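Local coordinates for putative oxidoreductase (Mycobacterium avium, PDB 3QHA), which probably oxidises the hydroxyl group of a small hydroxy acid with a nicotinamide cofactor, as members of the 3-hydroxyisobutyrate dehydrogenase family do, at residues B[32-35]-B[40-43]; B[195-200]-B[272-277]; B[199-204]-B[263-268]. One frame throughout, in Å; residues are numbered along the deposited sequence.

Followed from the N terminus, the chain first closes contact 1, a short turn in which strand 41-44 comes back against the end of helix 27-33 within the Rossmann-type, presumably nucleotide-binding part of the fold. The other two lie in the helical C-terminal part, on the opposite side of the chain's centre, their nearest atoms about 30 Å or more from contact 1. Both start from the same part of the long helix 176-204 and share Met199 and Lys200. Contact 3 returns to it first, through the end of helix 245-268; contact 2 ends later, at 272-277, where helix 274-286 begins. Leu273 touches both Leu201 and Gly266, making the pair one continuous patch.

Contact 1: B[32-35]-B[40-43]; sequences TRMT and GVTV
Val41 packs against the backbone and side chains of Met34 and Thr35, and these three residues make up most of the contact between the end of helix 27-33 and the start of strand 41-44. The tight part is built from branch points and methyls. Val41 CB lies 4.0 Å from Met34 CB, while Val41 CG1 comes within 3.9 Å of Met34 C and 3.8 Å of Thr35 CG2. The rotation of the valine explains this: CG1 sits between the backbone N and the carbonyl carbon (chi1 63°), which places it against the backbone at Met34 and Thr35. Met34 contributes mainly the base of its side chain. Its chain is extended beyond CG, and its end leads away from Val41 and packs on Leu18 and Tyr20 of strand 18-21 and on Trp164, so that the residue is buried between several elements at once.

The other side is looser. Gly40 does no more than bring its carbonyl carbon to 4.3 Å from Met34 O, and Thr35 and Gly40 both remain partly exposed. Thr35 is nonetheless tied down within its own segment, since Thr32 O accepts from Thr35 N at 3.2 Å. No hydrogen bond crosses the contact; Val41 instead pairs through its backbone with Thr60. Strand 18-21, helix 27-33 and strand 41-44 together form the beta-alpha-beta crossover that opens a Rossmann fold, in which strand 41-44 lies parallel beside strand 18-21.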
loop_
_atom_site.group_PDB
_atom_site.type_symbol
_atom_site.label_atom_id
_atom_site.label_comp_id
_atom_site.label_asym_id
_atom_site.label_seq_id
_atom_site.Cartn_x
_atom_site.Cartn_y
_atom_site.Cartn_z
ATOM N N THR B 32 -21.429 17.167 0.309
ATOM C CA THR B 32 -21.466 17.751 -1.032
ATOM C C THR B 32 -21.878 16.715 -2.082
ATOM O O THR B 32 -22.653 17.023 -2.988
ATOM C CB THR B 32 -20.102 18.362 -1.422
ATOM O OG1 THR B 32 -19.732 19.361 -0.465
ATOM C CG2 THR B 32 -20.167 19.001 -2.804
ATOM N N ARG B 33 -21.355 15.498 -1.961
ATOM C CA ARG B 33 -21.757 14.391 -2.835
ATOM C C ARG B 33 -23.253 14.104 -2.680
ATOM O O ARG B 33 -23.944 13.820 -3.658
ATOM C CB ARG B 33 -20.933 13.132 -2.522
ATOM C CG ARG B 33 -21.439 11.838 -3.158
ATOM C CD ARG B 33 -21.319 11.868 -4.676
ATOM N NE ARG B 33 -21.794 10.629 -5.291
ATOM C CZ ARG B 33 -21.884 10.419 -6.605
ATOM N NH1 ARG B 33 -21.535 11.367 -7.470
ATOM N NH2 ARG B 33 -22.328 9.252 -7.059
ATOM N N MET B 34 -23.745 14.195 -1.447
ATOM C CA MET B 34 -25.157 13.944 -1.148
ATOM C C MET B 34 -26.138 14.990 -1.701
ATOM O O MET B 34 -27.344 14.741 -1.716
ATOM C CB MET B 34 -25.362 13.804 0.360
ATOM C CG MET B 34 -24.715 12.572 0.949
ATOM S SD MET B 34 -25.020 12.426 2.713
ATOM C CE MET B 34 -23.922 11.075 3.140
ATOM N N THR B 35 -25.649 16.147 -2.154
ATOM C CA THR B 35 -26.534 17.118 -2.813
ATOM C C THR B 35 -27.051 16.580 -4.153
ATOM O O THR B 35 -28.043 17.079 -4.687
ATOM C CB THR B 35 -25.852 18.484 -3.048
ATOM O OG1 THR B 35 -24.672 18.312 -3.840
ATOM C CG2 THR B 35 -25.492 19.142 -1.722
ATOM N N GLY B 40 -32.154 14.654 -1.551
ATOM C CA GLY B 40 -31.603 15.923 -1.082
ATOM C C GLY B 40 -30.958 15.750 0.281
ATOM O O GLY B 40 -31.175 14.735 0.952
ATOM N N VAL B 41 -30.167 16.738 0.695
ATOM C CA VAL B 41 -29.524 16.702 2.006
ATOM C C VAL B 41 -29.716 18.016 2.761
ATOM O O VAL B 41 -29.695 19.096 2.168
ATOM C CB VAL B 41 -28.017 16.373 1.890
ATOM C CG1 VAL B 41 -27.279 17.463 1.118
ATOM C CG2 VAL B 41 -27.406 16.169 3.272
ATOM N N THR B 42 -29.923 17.900 4.071
ATOM C CA THR B 42 -30.023 19.041 4.974
ATOM C C THR B 42 -28.811 19.002 5.892
ATOM O O THR B 42 -28.542 17.983 6.525
ATOM C CB THR B 42 -31.308 18.978 5.819
ATOM O OG1 THR B 42 -32.451 19.033 4.958
ATOM C CG2 THR B 42 -31.367 20.131 6.809
ATOM N N VAL B 43 -28.082 20.110 5.965
ATOM C CA VAL B 43 -26.799 20.117 6.653
ATOM C C VAL B 43 -26.789 21.057 7.840
ATOM O O VAL B 43 -27.541 22.034 7.888
ATOM C CB VAL B 43 -25.646 20.514 5.701
ATOM C CG1 VAL B 43 -25.531 19.512 4.562
ATOM C CG2 VAL B 43 -25.843 21.924 5.165
#

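Contact 2: B[195-200]-B[272-277]; sequences ACEAMK and DLPLAR
Glu197 reaches from helix 176-204 to the first turn of helix 274-286 and grips it with both carboxylate oxygens. Glu197 OE1 accepts from Leu275 N at 3.1 Å, and Glu197 OE2 accepts from Ala276 N at 2.9 Å; each oxygen uses its syn lone pair, and the N-H...O angles of 151° and 146° show moderately bent bonds. An outstretched side chain makes this possible: CG is anti to the backbone N, the chain stays extended beyond it, and the final torsion (chi3 -70°) sets the carboxylate against the two amides. Two bonds to successive residues should also fix the rotation of that flat group.

Leu273 occupies the N-cap position but has no polar side-chain atom to offer. With its CG beside the backbone N, it lays CD2 against Glu197 CG at 3.5 Å, crossing the aliphatic stem. Pro274 CD adds an approach of 3.3 Å to Glu197 OE1. The helix dipole would probably stabilise a negative charge here. First-turn N-H groups, which lack an acceptor within their own helix, met by a carboxylate from a helix distant in sequence are a recurring form of helix N-terminus stabilisation, here joining two helices of the C-terminal helical domain.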
loop_
_atom_site.group_PDB
_atom_site.type_symbol
_atom_site.label_atom_id
_atom_site.label_comp_id
_atom_site.label_asym_id
_atom_site.label_seq_id
_atom_site.Cartn_x
_atom_site.Cartn_y
_atom_site.Cartn_z
ATOM N N ALA B 195 7.167 2.697 6.431
ATOM C CA ALA B 195 7.629 3.576 5.359
ATOM C C ALA B 195 8.724 4.513 5.873
ATOM O O ALA B 195 9.758 4.686 5.225
ATOM C CB ALA B 195 6.473 4.370 4.779
ATOM N N CYS B 196 8.496 5.095 7.046
ATOM C CA CYS B 196 9.466 5.999 7.662
ATOM C C CYS B 196 10.783 5.295 7.986
ATOM O O CYS B 196 11.858 5.867 7.807
ATOM C CB CYS B 196 8.883 6.622 8.930
ATOM S SG CYS B 196 7.502 7.743 8.617
ATOM N N GLU B 197 10.693 4.057 8.465
ATOM C CA GLU B 197 11.878 3.240 8.705
ATOM C C GLU B 197 12.642 2.990 7.398
ATOM O O GLU B 197 13.876 3.056 7.371
ATOM C CB GLU B 197 11.484 1.917 9.374
ATOM C CG GLU B 197 12.647 0.991 9.674
ATOM C CD GLU B 197 12.253 -0.188 10.547
ATOM O OE1 GLU B 197 11.969 0.017 11.748
ATOM O OE2 GLU B 197 12.238 -1.322 10.035
ATOM N N ALA B 198 11.906 2.713 6.321
ATOM C CA ALA B 198 12.503 2.552 4.992
ATOM C C ALA B 198 13.197 3.830 4.529
ATOM O O ALA B 198 14.289 3.772 3.958
ATOM C CB ALA B 198 11.450 2.132 3.976
ATOM N N MET B 199 12.555 4.975 4.774
ATOM C CA MET B 199 13.133 6.279 4.445
ATOM C C MET B 199 14.419 6.543 5.229
ATOM O O MET B 199 15.349 7.152 4.707
ATOM C CB MET B 199 12.135 7.407 4.725
ATOM C CG MET B 199 10.917 7.407 3.818
ATOM S SD MET B 199 9.535 8.331 4.516
ATOM C CE MET B 199 10.121 10.016 4.344
ATOM N N LYS B 200 14.461 6.089 6.479
ATOM C CA LYS B 200 15.649 6.255 7.315
ATOM C C LYS B 200 16.811 5.443 6.746
ATOM O O LYS B 200 17.943 5.921 6.693
ATOM C CB LYS B 200 15.360 5.836 8.759
ATOM N N ASP B 272 19.001 1.355 12.956
ATOM C CA ASP B 272 18.199 0.374 13.672
ATOM C C ASP B 272 16.900 0.161 12.890
ATOM O O ASP B 272 16.185 1.122 12.599
ATOM C CB ASP B 272 17.908 0.909 15.081
ATOM C CG ASP B 272 17.281 -0.128 16.005
ATOM O OD1 ASP B 272 17.729 -1.296 16.006
ATOM O OD2 ASP B 272 16.348 0.240 16.757
ATOM N N LEU B 273 16.600 -1.092 12.552
ATOM C CA LEU B 273 15.421 -1.435 11.748
ATOM C C LEU B 273 14.508 -2.410 12.501
ATOM O O LEU B 273 14.312 -3.548 12.065
ATOM C CB LEU B 273 15.863 -2.051 10.417
ATOM C CG LEU B 273 16.756 -1.192 9.523
ATOM C CD1 LEU B 273 17.268 -2.010 8.342
ATOM C CD2 LEU B 273 16.010 0.047 9.046
ATOM N N PRO B 274 13.934 -1.963 13.634
ATOM C CA PRO B 274 13.183 -2.870 14.503
ATOM C C PRO B 274 11.882 -3.430 13.909
ATOM O O PRO B 274 11.563 -4.594 14.159
ATOM C CB PRO B 274 12.902 -2.016 15.747
ATOM C CG PRO B 274 12.966 -0.608 15.267
ATOM C CD PRO B 274 14.014 -0.604 14.202
ATOM N N LEU B 275 11.138 -2.630 13.145
ATOM C CA LEU B 275 9.933 -3.144 12.474
ATOM C C LEU B 275 10.305 -4.243 11.477
ATOM O O LEU B 275 9.633 -5.273 11.402
ATOM C CB LEU B 275 9.158 -2.031 11.757
ATOM C CG LEU B 275 8.274 -1.120 12.611
ATOM C CD1 LEU B 275 7.831 0.099 11.801
ATOM C CD2 LEU B 275 7.066 -1.876 13.142
ATOM N N ALA B 276 11.384 -4.021 10.730
ATOM C CA ALA B 276 11.880 -5.002 9.762
ATOM C C ALA B 276 12.354 -6.300 10.424
ATOM O O ALA B 276 12.118 -7.386 9.892
ATOM C CB ALA B 276 13.000 -4.398 8.923
ATOM N N ARG B 277 13.016 -6.189 11.575
ATOM C CA ARG B 277 13.465 -7.368 12.322
ATOM C C ARG B 277 12.270 -8.227 12.727
ATOM O O ARG B 277 12.272 -9.439 12.531
ATOM C CB ARG B 277 14.255 -6.959 13.568
#

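Contact 3: B[199-204]-B[263-268]; sequences MKLAEA and LALGEA
Leu201 and Gly266 form a small, buried, purely apolar helix-to-helix contact where the C-terminal ends of helices 176-204 and 245-268 come side by side. One methyl does nearly all the touching: Leu201 CD1 stands 3.7 Å from Gly266 CA and 3.9 Å from Gly266 N, so the leucine rests directly on the backbone of the facing helix. The glycine presents no side chain there, and the CA atoms of Leu201 and Gly266 are 6.4 Å apart, a close approach for two helices. A trans first torsion of Leu201 (chi1 -175°) swings its branch across the gap, although its CB does not itself point at the other helix.

This belongs to the all-helical C-terminal domain characteristic of the 3-hydroxyisobutyrate dehydrogenase family, into which the long helix 176-204 runs out from the Rossmann-type domain. Leu265, on the preceding position of the second helix, does point its CB toward the contact, but it meets Leu201 more loosely, with CD1 of Leu201 at 4.3 Å from CG of Leu265.

The same leucine is enclosed by further apolar neighbours. Leu273 packs on both Leu201 and Gly266, while Val269 touches Leu201 from the loop after helix 245-268. Met186 and Arg179 of the second subunit pack on Leu201 and Leu265 respectively.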
loop_
_atom_site.group_PDB
_atom_site.type_symbol
_atom_site.label_atom_id
_atom_site.label_comp_id
_atom_site.label_asym_id
_atom_site.label_seq_id
_atom_site.Cartn_x
_atom_site.Cartn_y
_atom_site.Cartn_z
ATOM N N MET B 199 12.555 4.975 4.774
ATOM C CA MET B 199 13.133 6.279 4.445
ATOM C C MET B 199 14.419 6.543 5.229
ATOM O O MET B 199 15.349 7.152 4.707
ATOM C CB MET B 199 12.135 7.407 4.725
ATOM C CG MET B 199 10.917 7.407 3.818
ATOM S SD MET B 199 9.535 8.331 4.516
ATOM C CE MET B 199 10.121 10.016 4.344
ATOM N N LYS B 200 14.461 6.089 6.479
ATOM C CA LYS B 200 15.649 6.255 7.315
ATOM C C LYS B 200 16.811 5.443 6.746
ATOM O O LYS B 200 17.943 5.921 6.693
ATOM C CB LYS B 200 15.360 5.836 8.759
ATOM N N LEU B 201 16.512 4.220 6.310
ATOM C CA LEU B 201 17.506 3.350 5.687
ATOM C C LEU B 201 18.036 3.944 4.385
ATOM O O LEU B 201 19.247 4.011 4.172
ATOM C CB LEU B 201 16.901 1.976 5.398
ATOM C CG LEU B 201 17.859 0.916 4.851
ATOM C CD1 LEU B 201 18.995 0.659 5.832
ATOM C CD2 LEU B 201 17.107 -0.371 4.547
ATOM N N ALA B 202 17.117 4.362 3.519
ATOM C CA ALA B 202 17.470 4.915 2.213
ATOM C C ALA B 202 18.418 6.102 2.358
ATOM O O ALA B 202 19.397 6.217 1.623
ATOM C CB ALA B 202 16.213 5.334 1.464
ATOM N N GLU B 203 18.126 6.968 3.324
ATOM C CA GLU B 203 18.921 8.173 3.546
ATOM C C GLU B 203 20.315 7.857 4.098
ATOM O O GLU B 203 21.301 8.438 3.652
ATOM C CB GLU B 203 18.180 9.135 4.479
ATOM C CG GLU B 203 19.011 10.324 4.943
ATOM C CD GLU B 203 18.194 11.327 5.725
ATOM O OE1 GLU B 203 17.406 12.067 5.106
ATOM O OE2 GLU B 203 18.344 11.379 6.962
ATOM N N ALA B 204 20.395 6.939 5.058
ATOM C CA ALA B 204 21.688 6.522 5.606
ATOM C C ALA B 204 22.554 5.882 4.522
ATOM O O ALA B 204 23.779 5.997 4.552
ATOM C CB ALA B 204 21.494 5.562 6.768
ATOM N N LEU B 263 18.294 -5.919 6.439
ATOM C CA LEU B 263 18.806 -5.864 7.811
ATOM C C LEU B 263 20.333 -5.775 7.846
ATOM O O LEU B 263 20.901 -5.110 8.714
ATOM C CB LEU B 263 18.333 -7.077 8.613
ATOM C CG LEU B 263 16.852 -7.056 9.000
ATOM C CD1 LEU B 263 16.373 -8.453 9.376
ATOM C CD2 LEU B 263 16.601 -6.072 10.139
ATOM N N ALA B 264 20.988 -6.444 6.900
ATOM C CA ALA B 264 22.443 -6.401 6.795
ATOM C C ALA B 264 22.903 -5.025 6.329
ATOM O O ALA B 264 23.888 -4.490 6.848
ATOM C CB ALA B 264 22.944 -7.481 5.843
ATOM N N LEU B 265 22.190 -4.454 5.357
ATOM C CA LEU B 265 22.473 -3.090 4.903
ATOM C C LEU B 265 22.328 -2.105 6.063
ATOM O O LEU B 265 23.121 -1.172 6.191
ATOM C CB LEU B 265 21.552 -2.684 3.744
ATOM C CG LEU B 265 21.722 -1.259 3.192
ATOM C CD1 LEU B 265 23.111 -1.054 2.595
ATOM C CD2 LEU B 265 20.644 -0.951 2.160
ATOM N N GLY B 266 21.316 -2.320 6.902
ATOM C CA GLY B 266 21.071 -1.463 8.061
ATOM C C GLY B 266 22.186 -1.526 9.087
ATOM O O GLY B 266 22.518 -0.521 9.713
ATOM N N GLU B 267 22.762 -2.712 9.264
ATOM C CA GLU B 267 23.937 -2.876 10.112
ATOM C C GLU B 267 25.128 -2.124 9.518
ATOM O O GLU B 267 25.919 -1.523 10.249
ATOM C CB GLU B 267 24.278 -4.362 10.278
ATOM N N ALA B 268 25.239 -2.153 8.191
ATOM C CA ALA B 268 26.345 -1.507 7.480
ATOM C C ALA B 268 26.294 0.020 7.538
ATOM O O ALA B 268 27.339 0.666 7.604
ATOM C CB ALA B 268 26.384 -1.974 6.028
#